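Local coordinates for protein TarM (Staphylococcus aureus subsp. aureus 21178, PDB 4X7R) that belongs to the GT-B class of glycosyltransferases and binds uridine-5'-diphosphate together with a glycan, at residues A[74-85]-A[169-177]; A[282-290]-A[424-432]. The protein carries 1 engineered substitution. One frame throughout, in Å; residues are numbered along the deposited sequence.

Contact 1 of 2, residues A[74-85]-A[169-177]; sequences KQISNNKHFKSN and YDEKGYPYI
Lys74, near the end of helix 69-78, lies across the ring of Tyr176, with its CA over the ring centre and CB 3.7 Å from CZ. Its extended chain, CG anti to the backbone N (chi1 -179°), runs on toward Glu171, but Lys74 NZ and Glu171 OE2 form only a long salt bridge of 3.7 Å; the firmer salt bridge of Glu171 is that of OE1 with Lys150. A water joins Lys74 NZ to the carbonyl of Tyr169. One turn on, Ser77 OG donates to Asp170 OD2 at 2.5 Å, on the anti side of the carboxylate. The other carboxylate oxygen, OD1, takes the backbone N-H groups of Lys172 and Tyr174 from opposite faces, the first closing an Asx turn. Asn78 OD1 receives Glu171 N, and the carbonyl O of Asn78 receives Lys172 NZ at 2.7 Å. His81 O gives that ammonium a second, weak partner. The His81 ring lies flat on Tyr174, centroids 3.6 Å apart and planes at 4°, a face-to-face stack. At the ring's far end Tyr174 OH donates to Lys83 O, from above the carbonyl plane. Asn85 closes the sandwich: its CB sits over the opposite face of Tyr174, its amide nearly parallel to the ring. Backbone Asn85 N meets Lys172 O at 2.7 Å, nearly straight, while ND2 donates to Gly173 O, also at 2.7 Å. The beta turn from Asp170 to Gly173, linking strands 163-169 and 175-182, is gripped by polar groups of the helix end and following loop. Asp170 fastens the turn internally with one oxygen and to the helix with the other; three donors should favour its charged form, partly offset by Ser77 O close to OD2.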
loop_
_atom_site.group_PDB
_atom_site.type_symbol
_atom_site.label_atom_id
_atom_site.label_comp_id
_atom_site.label_asym_id
_atom_site.label_seq_id
_atom_site.Cartn_x
_atom_site.Cartn_y
_atom_site.Cartn_z
ATOM N N LYS A 74 -12.788 8.387 -17.347
ATOM C CA LYS A 74 -14.125 8.548 -16.776
ATOM C C LYS A 74 -14.514 10.030 -16.802
ATOM O O LYS A 74 -15.635 10.352 -17.169
ATOM C CB LYS A 74 -14.156 7.992 -15.344
ATOM C CG LYS A 74 -15.506 8.066 -14.632
ATOM C CD LYS A 74 -15.385 7.322 -13.319
ATOM C CE LYS A 74 -16.642 7.367 -12.502
ATOM N NZ LYS A 74 -16.678 6.247 -11.528
ATOM N N GLN A 75 -13.570 10.924 -16.433
ATOM C CA GLN A 75 -13.750 12.375 -16.415
ATOM C C GLN A 75 -13.990 12.918 -17.807
ATOM O O GLN A 75 -14.873 13.750 -17.964
ATOM C CB GLN A 75 -12.576 13.059 -15.737
ATOM C CG GLN A 75 -12.652 13.023 -14.207
ATOM C CD GLN A 75 -11.327 13.274 -13.488
ATOM O OE1 GLN A 75 -10.284 13.603 -14.084
ATOM N NE2 GLN A 75 -11.344 13.098 -12.174
ATOM N N ILE A 76 -13.280 12.410 -18.834
ATOM C CA ILE A 76 -13.496 12.797 -20.245
ATOM C C ILE A 76 -14.914 12.370 -20.653
ATOM O O ILE A 76 -15.653 13.163 -21.210
ATOM C CB ILE A 76 -12.401 12.208 -21.183
ATOM C CG1 ILE A 76 -11.026 12.858 -20.892
ATOM C CG2 ILE A 76 -12.765 12.394 -22.661
ATOM C CD1 ILE A 76 -9.817 11.959 -21.253
ATOM N N SER A 77 -15.308 11.140 -20.289
ATOM C CA SER A 77 -16.624 10.570 -20.572
ATOM C C SER A 77 -17.759 11.374 -19.943
ATOM O O SER A 77 -18.760 11.602 -20.606
ATOM C CB SER A 77 -16.677 9.124 -20.094
ATOM O OG SER A 77 -17.869 8.496 -20.531
ATOM N N ASN A 78 -17.615 11.779 -18.675
ATOM C CA ASN A 78 -18.585 12.608 -17.934
ATOM C C ASN A 78 -18.954 13.888 -18.696
ATOM O O ASN A 78 -20.111 14.282 -18.685
ATOM C CB ASN A 78 -18.021 13.011 -16.564
ATOM C CG ASN A 78 -17.906 11.880 -15.561
ATOM O OD1 ASN A 78 -18.555 10.856 -15.650
ATOM N ND2 ASN A 78 -17.112 12.077 -14.544
ATOM N N ASN A 79 -17.969 14.523 -19.358
ATOM C CA ASN A 79 -18.133 15.746 -20.153
ATOM C C ASN A 79 -18.900 15.565 -21.442
ATOM O O ASN A 79 -19.371 16.559 -22.002
ATOM C CB ASN A 79 -16.760 16.346 -20.469
ATOM C CG ASN A 79 -16.093 16.973 -19.286
ATOM O OD1 ASN A 79 -16.755 17.505 -18.387
ATOM N ND2 ASN A 79 -14.757 16.910 -19.260
ATOM N N LYS A 80 -19.017 14.324 -21.936
ATOM C CA LYS A 80 -19.717 14.004 -23.193
ATOM C C LYS A 80 -21.254 14.149 -23.126
ATOM O O LYS A 80 -21.892 14.441 -24.137
ATOM C CB LYS A 80 -19.284 12.606 -23.680
ATOM C CG LYS A 80 -20.003 12.035 -24.908
ATOM C CD LYS A 80 -19.318 12.371 -26.227
ATOM C CE LYS A 80 -19.749 11.445 -27.346
ATOM N NZ LYS A 80 -19.210 10.057 -27.185
ATOM N N HIS A 81 -21.848 13.885 -21.965
ATOM C CA HIS A 81 -23.299 13.984 -21.807
ATOM C C HIS A 81 -23.686 14.957 -20.718
ATOM O O HIS A 81 -22.877 15.270 -19.849
ATOM C CB HIS A 81 -23.909 12.609 -21.520
ATOM C CG HIS A 81 -23.762 11.661 -22.662
ATOM N ND1 HIS A 81 -24.709 11.598 -23.699
ATOM C CD2 HIS A 81 -22.777 10.768 -22.910
ATOM C CE1 HIS A 81 -24.255 10.677 -24.529
ATOM N NE2 HIS A 81 -23.089 10.160 -24.103
ATOM N N PHE A 82 -24.937 15.420 -20.773
ATOM C CA PHE A 82 -25.537 16.284 -19.770
ATOM C C PHE A 82 -26.571 15.443 -18.995
ATOM O O PHE A 82 -26.631 15.476 -17.766
ATOM C CB PHE A 82 -26.241 17.463 -20.445
ATOM C CG PHE A 82 -27.042 18.282 -19.474
ATOM C CD1 PHE A 82 -26.410 19.045 -18.494
ATOM C CD2 PHE A 82 -28.427 18.293 -19.534
ATOM C CE1 PHE A 82 -27.150 19.819 -17.602
ATOM C CE2 PHE A 82 -29.167 19.107 -18.670
ATOM C CZ PHE A 82 -28.525 19.857 -17.703
ATOM N N LYS A 83 -27.363 14.706 -19.737
ATOM C CA LYS A 83 -28.415 13.838 -19.241
ATOM C C LYS A 83 -27.817 12.462 -18.835
ATOM O O LYS A 83 -26.882 11.990 -19.468
ATOM C CB LYS A 83 -29.478 13.691 -20.359
ATOM C CG LYS A 83 -30.640 12.717 -20.109
ATOM C CD LYS A 83 -31.453 12.384 -21.382
ATOM C CE LYS A 83 -30.798 11.412 -22.354
ATOM N NZ LYS A 83 -30.611 10.038 -21.790
ATOM N N SER A 84 -28.380 11.830 -17.791
ATOM C CA SER A 84 -28.025 10.481 -17.341
ATOM C C SER A 84 -28.501 9.439 -18.355
ATOM O O SER A 84 -29.469 9.672 -19.094
ATOM C CB SER A 84 -28.653 10.191 -15.988
ATOM O OG SER A 84 -27.858 10.839 -15.012
ATOM N N ASN A 85 -27.817 8.287 -18.399
ATOM C CA ASN A 85 -28.157 7.209 -19.327
ATOM C C ASN A 85 -29.423 6.462 -18.854
ATOM O O ASN A 85 -29.349 5.361 -18.306
ATOM C CB ASN A 85 -26.960 6.273 -19.465
ATOM C CG ASN A 85 -27.073 5.244 -20.549
ATOM O OD1 ASN A 85 -27.961 5.293 -21.415
ATOM N ND2 ASN A 85 -26.141 4.312 -20.539
ATOM N N TYR A 169 -18.621 2.218 -16.465
ATOM C CA TYR A 169 -19.607 3.260 -16.734
ATOM C C TYR A 169 -19.290 4.505 -15.952
ATOM O O TYR A 169 -18.907 4.419 -14.771
ATOM C CB TYR A 169 -21.026 2.781 -16.385
ATOM C CG TYR A 169 -21.469 1.571 -17.165
ATOM C CD1 TYR A 169 -21.138 0.291 -16.742
ATOM C CD2 TYR A 169 -22.249 1.702 -18.314
ATOM C CE1 TYR A 169 -21.535 -0.830 -17.463
ATOM C CE2 TYR A 169 -22.673 0.586 -19.033
ATOM C CZ TYR A 169 -22.305 -0.681 -18.605
ATOM O OH TYR A 169 -22.683 -1.792 -19.319
ATOM N N ASP A 170 -19.428 5.671 -16.617
ATOM C CA ASP A 170 -19.119 6.976 -16.023
ATOM C C ASP A 170 -20.169 7.421 -14.963
ATOM O O ASP A 170 -21.095 6.655 -14.639
ATOM C CB ASP A 170 -18.857 8.023 -17.119
ATOM C CG ASP A 170 -20.068 8.410 -17.962
ATOM O OD1 ASP A 170 -21.206 8.283 -17.465
ATOM O OD2 ASP A 170 -19.870 8.972 -19.055
ATOM N N GLU A 171 -20.033 8.656 -14.450
ATOM C CA GLU A 171 -20.939 9.226 -13.437
ATOM C C GLU A 171 -22.386 9.380 -13.898
ATOM O O GLU A 171 -23.289 9.400 -13.049
ATOM C CB GLU A 171 -20.413 10.563 -12.872
ATOM C CG GLU A 171 -19.114 10.421 -12.087
ATOM C CD GLU A 171 -19.154 9.773 -10.708
ATOM O OE1 GLU A 171 -20.254 9.624 -10.123
ATOM O OE2 GLU A 171 -18.059 9.438 -10.201
ATOM N N LYS A 172 -22.614 9.400 -15.235
ATOM C CA LYS A 172 -23.954 9.501 -15.818
ATOM C C LYS A 172 -24.507 8.150 -16.317
ATOM O O LYS A 172 -25.626 8.092 -16.822
ATOM C CB LYS A 172 -24.015 10.607 -16.886
ATOM C CG LYS A 172 -23.663 11.980 -16.319
ATOM C CD LYS A 172 -23.957 13.137 -17.259
ATOM C CE LYS A 172 -23.484 14.448 -16.650
ATOM N NZ LYS A 172 -22.022 14.627 -16.762
ATOM N N GLY A 173 -23.728 7.072 -16.149
ATOM C CA GLY A 173 -24.156 5.735 -16.539
ATOM C C GLY A 173 -23.827 5.343 -17.963
ATOM O O GLY A 173 -24.423 4.397 -18.489
ATOM N N TYR A 174 -22.871 6.040 -18.596
ATOM C CA TYR A 174 -22.454 5.719 -19.968
ATOM C C TYR A 174 -21.164 4.879 -19.976
ATOM O O TYR A 174 -20.235 5.194 -19.231
ATOM C CB TYR A 174 -22.244 7.007 -20.792
ATOM C CG TYR A 174 -23.511 7.810 -20.991
ATOM C CD1 TYR A 174 -24.377 7.539 -22.049
ATOM C CD2 TYR A 174 -23.857 8.824 -20.110
ATOM C CE1 TYR A 174 -25.545 8.280 -22.234
ATOM C CE2 TYR A 174 -25.038 9.537 -20.260
ATOM C CZ TYR A 174 -25.865 9.287 -21.338
ATOM O OH TYR A 174 -27.000 10.050 -21.476
ATOM N N PRO A 175 -21.040 3.874 -20.856
ATOM C CA PRO A 175 -19.773 3.097 -20.911
ATOM C C PRO A 175 -18.640 3.910 -21.509
ATOM O O PRO A 175 -18.875 4.631 -22.480
ATOM C CB PRO A 175 -20.104 1.902 -21.813
ATOM C CG PRO A 175 -21.305 2.357 -22.618
ATOM C CD PRO A 175 -22.045 3.375 -21.825
ATOM N N TYR A 176 -17.411 3.800 -20.930
ATOM C CA TYR A 176 -16.254 4.571 -21.398
ATOM C C TYR A 176 -15.050 3.711 -21.738
ATOM O O TYR A 176 -14.181 4.144 -22.499
ATOM C CB TYR A 176 -15.907 5.764 -20.448
ATOM C CG TYR A 176 -15.480 5.363 -19.047
ATOM C CD1 TYR A 176 -16.424 5.077 -18.064
ATOM C CD2 TYR A 176 -14.134 5.211 -18.721
ATOM C CE1 TYR A 176 -16.042 4.709 -16.777
ATOM C CE2 TYR A 176 -13.739 4.825 -17.437
ATOM C CZ TYR A 176 -14.700 4.553 -16.477
ATOM O OH TYR A 176 -14.345 4.192 -15.201
ATOM N N ILE A 177 -15.010 2.488 -21.173
ATOM C CA ILE A 177 -13.985 1.464 -21.376
ATOM C C ILE A 177 -14.690 0.101 -21.359
ATOM O O ILE A 177 -15.540 -0.133 -20.492
ATOM C CB ILE A 177 -12.836 1.507 -20.295
ATOM C CG1 ILE A 177 -11.940 2.726 -20.466
ATOM C CG2 ILE A 177 -11.971 0.222 -20.331
ATOM C CD1 ILE A 177 -10.891 2.882 -19.413
HETATM O O HOH W 1 -19.355 5.479 -12.125
HETATM O O HOH W 2 -18.497 7.420 -23.063
#

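Contact 2 of 2, residues A[282-290]-A[424-432]; sequences LTEAQRLDI and IKYGPSDFI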
loop_
_atom_site.group_PDB
_atom_site.type_symbol
_atom_site.label_atom_id
_atom_site.label_comp_id
_atom_site.label_asym_id
_atom_site.label_seq_id
_atom_site.Cartn_x
_atom_site.Cartn_y
_atom_site.Cartn_z
ATOM N N LEU A 282 17.219 2.561 -0.140
ATOM C CA LEU A 282 17.111 3.362 1.061
ATOM C C LEU A 282 18.332 3.398 1.957
ATOM O O LEU A 282 18.431 4.311 2.784
ATOM C CB LEU A 282 15.852 2.979 1.850
ATOM C CG LEU A 282 14.508 3.052 1.069
ATOM C CD1 LEU A 282 13.439 2.229 1.786
ATOM C CD2 LEU A 282 14.064 4.503 0.874
ATOM N N THR A 283 19.227 2.393 1.851
ATOM C CA THR A 283 20.420 2.350 2.718
ATOM C C THR A 283 21.669 2.165 1.881
ATOM O O THR A 283 21.575 1.715 0.736
ATOM C CB THR A 283 20.300 1.233 3.811
ATOM O OG1 THR A 283 20.366 -0.020 3.183
ATOM C CG2 THR A 283 19.003 1.315 4.640
ATOM N N GLU A 284 22.838 2.554 2.435
ATOM C CA GLU A 284 24.133 2.390 1.753
ATOM C C GLU A 284 24.466 0.912 1.577
ATOM O O GLU A 284 25.017 0.528 0.542
ATOM C CB GLU A 284 25.291 3.099 2.514
ATOM C CG GLU A 284 25.114 4.619 2.655
ATOM C CD GLU A 284 25.160 5.466 1.389
ATOM O OE1 GLU A 284 25.570 4.942 0.325
ATOM O OE2 GLU A 284 24.758 6.654 1.457
ATOM N N ALA A 285 24.150 0.085 2.582
ATOM C CA ALA A 285 24.460 -1.359 2.533
ATOM C C ALA A 285 23.766 -2.066 1.384
ATOM O O ALA A 285 24.411 -2.838 0.684
ATOM C CB ALA A 285 24.148 -2.030 3.875
ATOM N N GLN A 286 22.494 -1.736 1.111
ATOM C CA GLN A 286 21.793 -2.351 -0.023
ATOM C C GLN A 286 22.427 -1.948 -1.336
ATOM O O GLN A 286 22.515 -2.779 -2.231
ATOM C CB GLN A 286 20.272 -2.008 -0.016
ATOM C CG GLN A 286 19.470 -2.812 -1.070
ATOM C CD GLN A 286 17.962 -2.733 -0.927
ATOM O OE1 GLN A 286 17.419 -1.839 -0.300
ATOM N NE2 GLN A 286 17.251 -3.656 -1.553
ATOM N N ARG A 287 22.841 -0.671 -1.478
ATOM C CA ARG A 287 23.482 -0.166 -2.702
ATOM C C ARG A 287 24.762 -0.945 -3.007
ATOM O O ARG A 287 24.955 -1.384 -4.148
ATOM C CB ARG A 287 23.799 1.340 -2.578
ATOM C CG ARG A 287 24.604 1.873 -3.748
ATOM C CD ARG A 287 24.833 3.373 -3.643
ATOM N NE ARG A 287 25.718 3.804 -4.725
ATOM C CZ ARG A 287 27.042 3.796 -4.633
ATOM N NH1 ARG A 287 27.636 3.407 -3.506
ATOM N NH2 ARG A 287 27.784 4.176 -5.664
ATOM N N LEU A 288 25.591 -1.172 -1.983
ATOM C CA LEU A 288 26.828 -1.941 -2.136
ATOM C C LEU A 288 26.544 -3.397 -2.495
ATOM O O LEU A 288 27.213 -3.953 -3.377
ATOM C CB LEU A 288 27.702 -1.844 -0.859
ATOM C CG LEU A 288 28.161 -0.414 -0.490
ATOM C CD1 LEU A 288 28.751 -0.370 0.900
ATOM C CD2 LEU A 288 29.160 0.115 -1.491
ATOM N N ASP A 289 25.537 -4.013 -1.842
ATOM C CA ASP A 289 25.151 -5.403 -2.141
ATOM C C ASP A 289 24.698 -5.522 -3.585
ATOM O O ASP A 289 25.121 -6.427 -4.283
ATOM C CB ASP A 289 24.033 -5.895 -1.196
ATOM C CG ASP A 289 24.501 -6.126 0.221
ATOM O OD1 ASP A 289 25.726 -6.214 0.431
ATOM O OD2 ASP A 289 23.646 -6.279 1.106
ATOM N N ILE A 290 23.921 -4.552 -4.056
ATOM C CA ILE A 290 23.430 -4.562 -5.440
ATOM C C ILE A 290 24.585 -4.429 -6.439
ATOM O O ILE A 290 24.637 -5.168 -7.418
ATOM C CB ILE A 290 22.320 -3.489 -5.635
ATOM C CG1 ILE A 290 21.004 -3.945 -4.952
ATOM C CG2 ILE A 290 22.106 -3.168 -7.134
ATOM C CD1 ILE A 290 19.899 -2.902 -4.905
ATOM N N ILE A 424 18.939 -7.116 11.015
ATOM C CA ILE A 424 18.667 -7.694 9.689
ATOM C C ILE A 424 18.947 -6.672 8.551
ATOM O O ILE A 424 19.046 -5.470 8.797
ATOM C CB ILE A 424 17.183 -8.238 9.641
ATOM C CG1 ILE A 424 16.119 -7.155 9.982
ATOM C CG2 ILE A 424 16.982 -9.456 10.545
ATOM C CD1 ILE A 424 15.629 -6.327 8.876
ATOM N N LYS A 425 19.011 -7.153 7.308
ATOM C CA LYS A 425 19.165 -6.309 6.124
ATOM C C LYS A 425 17.732 -5.913 5.663
ATOM O O LYS A 425 16.911 -6.786 5.403
ATOM C CB LYS A 425 19.916 -7.058 4.997
ATOM C CG LYS A 425 21.450 -7.162 5.206
ATOM C CD LYS A 425 22.117 -7.792 3.954
ATOM C CE LYS A 425 23.632 -7.844 3.998
ATOM N NZ LYS A 425 24.301 -6.526 3.851
ATOM N N TYR A 426 17.414 -4.611 5.529
ATOM C CA TYR A 426 18.265 -3.448 5.761
ATOM C C TYR A 426 17.559 -2.459 6.654
ATOM O O TYR A 426 16.326 -2.396 6.648
ATOM C CB TYR A 426 18.515 -2.757 4.417
ATOM C CG TYR A 426 19.221 -3.636 3.420
ATOM C CD1 TYR A 426 20.602 -3.820 3.479
ATOM C CD2 TYR A 426 18.510 -4.304 2.423
ATOM C CE1 TYR A 426 21.255 -4.647 2.575
ATOM C CE2 TYR A 426 19.158 -5.131 1.501
ATOM C CZ TYR A 426 20.533 -5.305 1.589
ATOM O OH TYR A 426 21.201 -6.100 0.693
ATOM N N GLY A 427 18.340 -1.654 7.363
ATOM C CA GLY A 427 17.789 -0.576 8.160
ATOM C C GLY A 427 18.210 -0.490 9.604
ATOM O O GLY A 427 18.818 0.518 9.968
ATOM N N PRO A 428 17.834 -1.460 10.487
ATOM C CA PRO A 428 18.102 -1.287 11.928
ATOM C C PRO A 428 19.481 -0.806 12.349
ATOM O O PRO A 428 19.549 0.153 13.102
ATOM C CB PRO A 428 17.709 -2.639 12.536
ATOM C CG PRO A 428 16.667 -3.143 11.634
ATOM C CD PRO A 428 17.049 -2.693 10.247
ATOM N N SER A 429 20.565 -1.401 11.819
ATOM C CA SER A 429 21.948 -1.017 12.208
ATOM C C SER A 429 22.372 0.353 11.685
ATOM O O SER A 429 23.383 0.878 12.121
ATOM C CB SER A 429 22.954 -2.102 11.825
ATOM O OG SER A 429 22.898 -2.326 10.428
ATOM N N ASP A 430 21.603 0.944 10.766
ATOM C CA ASP A 430 21.896 2.295 10.292
ATOM C C ASP A 430 21.564 3.295 11.378
ATOM O O ASP A 430 22.296 4.277 11.550
ATOM C CB ASP A 430 21.047 2.645 9.075
ATOM C CG ASP A 430 21.578 2.151 7.761
ATOM O OD1 ASP A 430 22.495 1.306 7.769
ATOM O OD2 ASP A 430 21.131 2.654 6.726
ATOM N N PHE A 431 20.454 3.067 12.101
ATOM C CA PHE A 431 20.002 4.050 13.090
ATOM C C PHE A 431 20.028 3.620 14.545
ATOM O O PHE A 431 20.075 4.477 15.420
ATOM C CB PHE A 431 18.649 4.650 12.663
ATOM C CG PHE A 431 17.626 3.634 12.223
ATOM C CD1 PHE A 431 16.918 2.886 13.158
ATOM C CD2 PHE A 431 17.357 3.436 10.873
ATOM C CE1 PHE A 431 15.983 1.938 12.752
ATOM C CE2 PHE A 431 16.436 2.476 10.468
ATOM C CZ PHE A 431 15.746 1.734 11.410
ATOM N N ILE A 432 20.007 2.306 14.819
ATOM C CA ILE A 432 20.080 1.853 16.206
ATOM C C ILE A 432 21.555 1.765 16.595
ATOM O O ILE A 432 22.331 1.151 15.866
ATOM C CB ILE A 432 19.304 0.522 16.480
ATOM C CG1 ILE A 432 17.793 0.657 16.124
ATOM C CG2 ILE A 432 19.520 0.034 17.939
ATOM C CD1 ILE A 432 17.015 -0.675 16.137
HETATM O O HOH W 3 22.331 3.837 5.001
HETATM O O HOH W 4 23.751 1.076 5.372
#
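The start of helix 284-293, which follows strand 278-281 of the seven-stranded parallel sheet, meets here the loop that leaves strand 419-422 of the six-stranded one. Tyr426, entered through a cis peptide bond, is the centre of the contact. Its ring is held between two aliphatic groups: Gln286 CB stands 3.5 Å from the ring centroid, only 7° off the normal, and Lys425 CB covers the opposite face. Gln286 CG, anti to the backbone N (chi1 -171°), carries the chain across the ring at about a right angle, to an amide whose NE2 bonds Val250 O and His252. Ala285 CB touches CD1 of the tyrosine at 4.0 Å. At the phenol end, Asp289 OD2 lies in the ring plane and accepts a very short bond of 2.5 Å from Tyr426 OH. The same oxygen takes Lys425 NZ at 2.8 Å on its syn lone pair, completing a salt bridge, so one carboxylate oxygen gathers two donors; the ammonium would be expected to favour the charged carboxylate. At the beginning of the helix Thr283 is the N-cap, its OG1 accepting a weak bond from Gln286 N and lying 3.5 Å from Tyr426 CB. Asp430 OD2 packs against Thr283 CG2 at 3.3 Å. A water links Asp430 OD1 to Ala285 N. Leu282, just before the cap, touches the bound (2S)-2,3-dihydroxypropyl 2-acetamido-2-deoxy-alpha-D-glucopyranoside. Here an N-capped helix of one Rossmann-like half meets a loop of the other, an interdomain contact of the GT-B fold beside the ligand-binding cleft.

In the fold
From the N terminus the chain builds the first strands of the seven-stranded parallel sheet and reaches helix 69-78. It then passes into the long antiparallel sheet, and contact 1 closes a loop of 83 residues, mostly strand, when the turn after strand 163-169 returns to that helix. The chain next returns to the parallel sheet, and contact 2 opens directly after its strand 278-281. Its loop of 133 residues takes in the last strand of that sheet, 299-301, and five strands of the six-stranded one before closing. The two loops therefore run in series, neither nested nor crossing. Their centres lie 49 Å apart: contact 1 joins the antiparallel sheet to the N-terminal half, contact 2 the two parallel-sheet halves.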